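Local structure of KmHsv2 (Kluyveromyces marxianus, 3VU4) at residues E26-D30 with Q31-I35; L36-L39 with K40-E43; W313-E316 with S317-V320. The protein probably binds membrane phosphoinositides, as a seven-bladed beta-propeller of the PROPPIN type akin to Atg18 of autophagy. One frame throughout, in Å; residues are numbered along the deposited sequence.

Contact 1: residues E26-D30 with Q31-I35; sequences EFNQD and QSCLI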
# COMPACT_ATOMS: atom_id res chain seq x y z
N GLU A 26 -4.53 2.87 -8.16
CA GLU A 26 -4.54 2.42 -6.78
C GLU A 26 -5.37 1.14 -6.65
O GLU A 26 -6.29 0.93 -7.43
CB GLU A 26 -5.11 3.53 -5.90
CG GLU A 26 -5.01 3.31 -4.41
CD GLU A 26 -3.58 3.08 -3.97
OE1 GLU A 26 -3.07 1.96 -4.19
OE2 GLU A 26 -2.97 4.03 -3.43
N PHE A 27 -5.01 0.29 -5.69
CA PHE A 27 -5.73 -0.96 -5.45
C PHE A 27 -6.90 -0.70 -4.50
O PHE A 27 -6.90 0.29 -3.78
CB PHE A 27 -4.80 -1.98 -4.78
CG PHE A 27 -3.61 -2.34 -5.61
CD1 PHE A 27 -3.68 -3.38 -6.52
CD2 PHE A 27 -2.42 -1.62 -5.48
CE1 PHE A 27 -2.59 -3.71 -7.31
CE2 PHE A 27 -1.33 -1.94 -6.26
CZ PHE A 27 -1.41 -2.99 -7.18
N ASN A 28 -7.90 -1.58 -4.51
CA ASN A 28 -9.01 -1.41 -3.58
C ASN A 28 -8.55 -2.00 -2.25
O ASN A 28 -7.56 -2.74 -2.21
CB ASN A 28 -10.29 -2.07 -4.09
CG ASN A 28 -10.21 -3.59 -4.12
OD1 ASN A 28 -9.15 -4.19 -3.89
ND2 ASN A 28 -11.35 -4.22 -4.41
N GLN A 29 -9.26 -1.69 -1.17
CA GLN A 29 -8.89 -2.14 0.18
C GLN A 29 -8.42 -3.58 0.41
O GLN A 29 -7.65 -3.82 1.33
CB GLN A 29 -10.03 -1.81 1.14
CG GLN A 29 -10.45 -0.33 1.16
CD GLN A 29 -11.07 0.14 -0.16
OE1 GLN A 29 -11.69 -0.64 -0.88
NE2 GLN A 29 -10.91 1.42 -0.47
N ASP A 30 -8.87 -4.55 -0.39
CA ASP A 30 -8.42 -5.93 -0.19
C ASP A 30 -7.52 -6.42 -1.33
O ASP A 30 -7.23 -7.61 -1.45
CB ASP A 30 -9.63 -6.86 -0.06
CG ASP A 30 -10.32 -7.12 -1.38
OD1 ASP A 30 -10.58 -6.15 -2.13
OD2 ASP A 30 -10.61 -8.30 -1.68
N GLN A 31 -7.07 -5.48 -2.17
CA GLN A 31 -6.19 -5.79 -3.30
C GLN A 31 -6.71 -6.84 -4.27
O GLN A 31 -5.95 -7.69 -4.73
CB GLN A 31 -4.81 -6.25 -2.82
CG GLN A 31 -3.91 -5.15 -2.38
CD GLN A 31 -4.07 -4.84 -0.92
OE1 GLN A 31 -3.38 -3.97 -0.39
NE2 GLN A 31 -4.98 -5.54 -0.26
N SER A 32 -8.00 -6.80 -4.58
CA SER A 32 -8.55 -7.75 -5.53
C SER A 32 -8.85 -6.99 -6.81
O SER A 32 -9.10 -7.58 -7.87
CB SER A 32 -9.82 -8.39 -4.96
OG SER A 32 -10.76 -7.41 -4.55
N CYS A 33 -8.80 -5.66 -6.71
CA CYS A 33 -9.05 -4.78 -7.85
C CYS A 33 -8.09 -3.61 -7.89
O CYS A 33 -7.53 -3.21 -6.86
CB CYS A 33 -10.48 -4.22 -7.80
SG CYS A 33 -11.78 -5.42 -8.02
N LEU A 34 -7.92 -3.06 -9.09
CA LEU A 34 -7.06 -1.91 -9.31
C LEU A 34 -7.87 -0.91 -10.11
O LEU A 34 -8.54 -1.27 -11.07
CB LEU A 34 -5.82 -2.30 -10.13
CG LEU A 34 -4.97 -1.14 -10.67
CD1 LEU A 34 -4.14 -0.53 -9.55
CD2 LEU A 34 -4.07 -1.65 -11.78
N ILE A 35 -7.85 0.35 -9.68
CA ILE A 35 -8.56 1.38 -10.43
C ILE A 35 -7.48 2.28 -10.99
O ILE A 35 -6.47 2.54 -10.34
CB ILE A 35 -9.55 2.19 -9.57
CG1 ILE A 35 -10.26 3.21 -10.47
CG2 ILE A 35 -8.83 2.92 -8.45
CD1 ILE A 35 -11.62 3.62 -9.96

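Contact 2: residues L36-L39 with K40-E43; sequences LSTL and KSFE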
# COMPACT_ATOMS: atom_id res chain seq x y z
N LEU A 36 -7.71 2.75 -12.21
CA LEU A 36 -6.71 3.57 -12.86
C LEU A 36 -7.34 4.69 -13.69
O LEU A 36 -8.44 4.53 -14.21
CB LEU A 36 -5.82 2.63 -13.67
CG LEU A 36 -5.28 2.79 -15.08
CD1 LEU A 36 -4.45 1.54 -15.38
CD2 LEU A 36 -6.41 2.92 -16.10
N SER A 37 -6.65 5.82 -13.78
CA SER A 37 -7.15 6.95 -14.53
C SER A 37 -6.18 7.42 -15.62
O SER A 37 -4.96 7.29 -15.48
CB SER A 37 -7.46 8.12 -13.59
OG SER A 37 -6.27 8.71 -13.11
N THR A 38 -6.75 7.97 -16.69
CA THR A 38 -5.98 8.50 -17.81
C THR A 38 -6.49 9.90 -18.08
O THR A 38 -7.28 10.44 -17.30
CB THR A 38 -6.18 7.67 -19.08
OG1 THR A 38 -7.54 7.80 -19.51
CG2 THR A 38 -5.88 6.21 -18.83
N LEU A 39 -6.05 10.48 -19.18
CA LEU A 39 -6.49 11.83 -19.55
C LEU A 39 -7.93 11.78 -20.05
O LEU A 39 -8.65 12.79 -20.01
CB LEU A 39 -5.59 12.38 -20.66
CG LEU A 39 -4.10 12.50 -20.31
CD1 LEU A 39 -3.35 13.14 -21.49
CD2 LEU A 39 -3.94 13.34 -19.05
N LYS A 40 -8.35 10.60 -20.48
CA LYS A 40 -9.67 10.40 -21.04
C LYS A 40 -10.67 9.58 -20.23
O LYS A 40 -11.87 9.63 -20.52
CB LYS A 40 -9.53 9.80 -22.43
CG LYS A 40 -8.72 10.66 -23.41
CD LYS A 40 -8.16 9.85 -24.58
CE LYS A 40 -9.26 9.11 -25.33
NZ LYS A 40 -8.70 8.30 -26.44
N SER A 41 -10.22 8.81 -19.24
CA SER A 41 -11.15 7.99 -18.46
C SER A 41 -10.52 7.34 -17.25
O SER A 41 -9.36 7.59 -16.92
CB SER A 41 -11.69 6.86 -19.33
OG SER A 41 -10.69 5.88 -19.53
N PHE A 42 -11.32 6.52 -16.57
CA PHE A 42 -10.84 5.76 -15.43
C PHE A 42 -11.24 4.32 -15.73
O PHE A 42 -12.30 4.08 -16.29
CB PHE A 42 -11.40 6.29 -14.09
CG PHE A 42 -12.82 5.88 -13.76
CD1 PHE A 42 -13.12 4.56 -13.40
CD2 PHE A 42 -13.83 6.83 -13.71
CE1 PHE A 42 -14.42 4.21 -12.98
CE2 PHE A 42 -15.13 6.49 -13.29
CZ PHE A 42 -15.42 5.18 -12.93
N GLU A 43 -10.37 3.38 -15.40
CA GLU A 43 -10.61 1.97 -15.67
C GLU A 43 -10.45 1.19 -14.38
O GLU A 43 -9.74 1.61 -13.47
CB GLU A 43 -9.58 1.47 -16.68
CG GLU A 43 -9.29 2.44 -17.81
CD GLU A 43 -10.36 2.41 -18.89
OE1 GLU A 43 -10.36 3.31 -19.77
OE2 GLU A 43 -11.18 1.47 -18.87

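Contact 3: residues W313-E316 with S317-V320; sequences WISE and SSLV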
# COMPACT_ATOMS: atom_id res chain seq x y z
N TRP A 313 0.26 -7.93 -2.64
CA TRP A 313 0.28 -9.38 -2.53
C TRP A 313 -1.13 -9.84 -2.87
O TRP A 313 -2.10 -9.17 -2.55
CB TRP A 313 0.64 -9.82 -1.11
CG TRP A 313 2.06 -9.54 -0.74
CD1 TRP A 313 2.59 -8.34 -0.34
CD2 TRP A 313 3.14 -10.48 -0.69
NE1 TRP A 313 3.92 -8.49 -0.05
CE2 TRP A 313 4.28 -9.79 -0.25
CE3 TRP A 313 3.24 -11.85 -0.98
CZ2 TRP A 313 5.52 -10.42 -0.09
CZ3 TRP A 313 4.47 -12.48 -0.81
CH2 TRP A 313 5.60 -11.76 -0.37
N ILE A 314 -1.23 -10.97 -3.56
CA ILE A 314 -2.53 -11.49 -3.94
C ILE A 314 -2.73 -12.84 -3.27
O ILE A 314 -3.73 -13.51 -3.49
CB ILE A 314 -2.65 -11.65 -5.47
CG1 ILE A 314 -1.57 -12.59 -6.00
CG2 ILE A 314 -2.52 -10.29 -6.13
CD1 ILE A 314 -1.76 -12.97 -7.47
N SER A 315 -1.75 -13.23 -2.46
CA SER A 315 -1.79 -14.50 -1.74
C SER A 315 -0.65 -14.48 -0.74
O SER A 315 -0.01 -13.45 -0.53
CB SER A 315 -1.60 -15.66 -2.69
OG SER A 315 -0.23 -15.93 -2.89
N GLU A 316 -0.37 -15.62 -0.14
CA GLU A 316 0.69 -15.70 0.84
C GLU A 316 2.05 -15.82 0.17
O GLU A 316 3.08 -15.53 0.78
CB GLU A 316 0.46 -16.90 1.77
CG GLU A 316 -0.78 -16.74 2.63
CD GLU A 316 -1.02 -17.90 3.58
OE1 GLU A 316 -1.99 -17.82 4.36
OE2 GLU A 316 -0.25 -18.89 3.54
N SER A 317 2.04 -16.23 -1.10
CA SER A 317 3.29 -16.39 -1.84
C SER A 317 3.39 -15.60 -3.15
O SER A 317 4.47 -15.52 -3.74
CB SER A 317 3.51 -17.88 -2.13
OG SER A 317 2.49 -18.37 -2.98
N SER A 318 2.28 -15.03 -3.62
CA SER A 318 2.30 -14.27 -4.87
C SER A 318 1.94 -12.80 -4.71
O SER A 318 1.15 -12.44 -3.85
CB SER A 318 1.36 -14.89 -5.90
OG SER A 318 1.88 -16.13 -6.34
N LEU A 319 2.54 -11.96 -5.55
CA LEU A 319 2.26 -10.54 -5.53
C LEU A 319 2.35 -9.97 -6.94
O LEU A 319 2.96 -10.56 -7.83
CB LEU A 319 3.24 -9.82 -4.59
CG LEU A 319 4.72 -9.84 -4.94
CD1 LEU A 319 5.03 -8.68 -5.84
CD2 LEU A 319 5.56 -9.75 -3.67
N VAL A 320 1.70 -8.83 -7.15
CA VAL A 320 1.72 -8.18 -8.45
C VAL A 320 2.42 -6.84 -8.37
O VAL A 320 2.47 -6.19 -7.32
CB VAL A 320 0.29 -7.94 -9.00
CG1 VAL A 320 -0.42 -9.24 -9.24
CG2 VAL A 320 -0.50 -7.07 -8.05

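Contact 1: residues E26-D30 with Q31-I35
The F27 ring is overlaid on one face by the CD1 methyl of L34, which sits 4.1 Å from the ring centroid and 9° off its normal, a CH-pi contact between cross-strand neighbours. F27 and L34 form a non-hydrogen-bonded antiparallel pair, a register that sets both side chains on the same face of the sheet; both are buried, which suits two apolar residues. On the opposite face E26 and I35 form the hydrogen-bonded pair, their backbones joined in both directions, with I35 N to E26 O at 2.8 Å.

Beyond this pair the chain turns through a type I beta turn from N28 to Q31, closed by Q31 N on N28 O, and Q31 takes left-handed backbone angles to bring the strand back. N28 does more than enter the turn. With CG held between its backbone N and carbonyl carbon (chi1 68°), its OD1 reaches across to accept S32 N at 2.9 Å and, weakly, C33 N at 3.2 Å, as a backbone carbonyl might. S32 OG in turn donates to D30 OD1 at 2.7 Å, on the syn side of the carboxylate. N28 ND2 bonds to H68 O, and the Q29 amide grips H68 N and M66 O, tying the turn to the following sheet. The whole is a beta hairpin of the first two strands of a beta-propeller blade.

Contact 2: residues L36-L39 with K40-E43
This is a tight beta-hairpin turn, the local connection between the second and third strands of the first blade in a beta-propeller, and T38 organises it. The strands run antiparallel: L36 and E43 make a hydrogen-bonded pair, with L36 N on E43 O and E43 N on L36 O, and S37 faces F42 in a non-hydrogen-bonded pair. T38 N then closes the turn on S41 O at 2.6 Å, leaving only L39 and K40 between those two residues.

The threonine adds a second clasp. Its OG1 lies between the backbone N and the carbonyl carbon (chi1 65°), a rotation that turns the hydroxyl over the bend, where it accepts K40 N at 3.1 Å in an ST turn and S41 N at 2.9 Å one residue further on. A valine in its place would probably leave both of these N-H groups without their acceptor and let the bend flex. L39 and K40 are exposed at the corner; the lysine chain leads away from 36-39 and suits such a place, while the apolar L39 touches P21.

On the face shared by L36 and E43, the leucine CD2 lies alongside the CB and CG of E43. Glutamate fits here because its methylenes meet the leucine while its carboxylate goes on to polar partners. S37 OG, on the other face, binds T23 OG1. E43 OE2 has weak bonds to H52 and S55 on the fourth strand, whereas E43 OE1 accepts the hydroxyl of S41: OG to OE1 is 2.6 Å, with the donor 42° out of the carboxylate plane.

Contact 3: residues W313-E316 with S317-V320
With CG of W313 anti to its carbonyl carbon (chi1 -69°) and CG of L319 between its backbone N and carbonyl carbon (chi1 63°), the indole and the leucine tip swing over each other, and the methyl CD2 comes over the six-membered ring, 3.6 Å from its centroid and 12° off the normal. The two residues form a non-hydrogen-bonded pair, which sets them on the same face of the sheet. The broad tryptophan face suits this CH-pi contact, and the carbonyl carbon of S317 meets the ring edge near CZ3. W313 NE1 is satisfied by K247 O, while K254 and A256 also touch the indole, wedging it against the preceding blade of the propeller.

The bend itself links the first two strands of the last blade, in the seven-bladed fold of this family. I314 N gives S318 O a bond of 2.8 Å and S315 N adds one of 3.3 Å, so the one carbonyl receives two successive amides, the second only weakly. The S315 hydroxyl then braces the bend: OG takes S317 N at 2.9 Å, an ST turn, and S318 N at 2.8 Å. Serine fits here because a small hydroxyl can tuck under two neighbouring amides. S317 OG is bonded to K333 NZ on the third strand. Alongside, I314 CG2 packs on V320 CG1 at 3.9 Å, the two branched side chains crossing at about a right angle.

Overall arrangement
From the N terminus, contact 1 closes the hairpin between strands 24-27 and 33-37. Contact 2 then turns the chain from 33-37 into 41-47, so both share that middle strand and sit at its two ends, their centres 15 Å apart; the side chains of I35 and F42 meet between them. Contact 3 comes some 270 residues later, at the first hairpin of the final sheet. The three follow in series, none enclosing or crossing another. Yet contacts 1 and 3 touch, F27 against V320 and Q31 against the backbone of W313, which brings the first and last blades side by side where the propeller ring closes. Contact 2 remains apart from contact 3, with nearest atoms about 12 Å away.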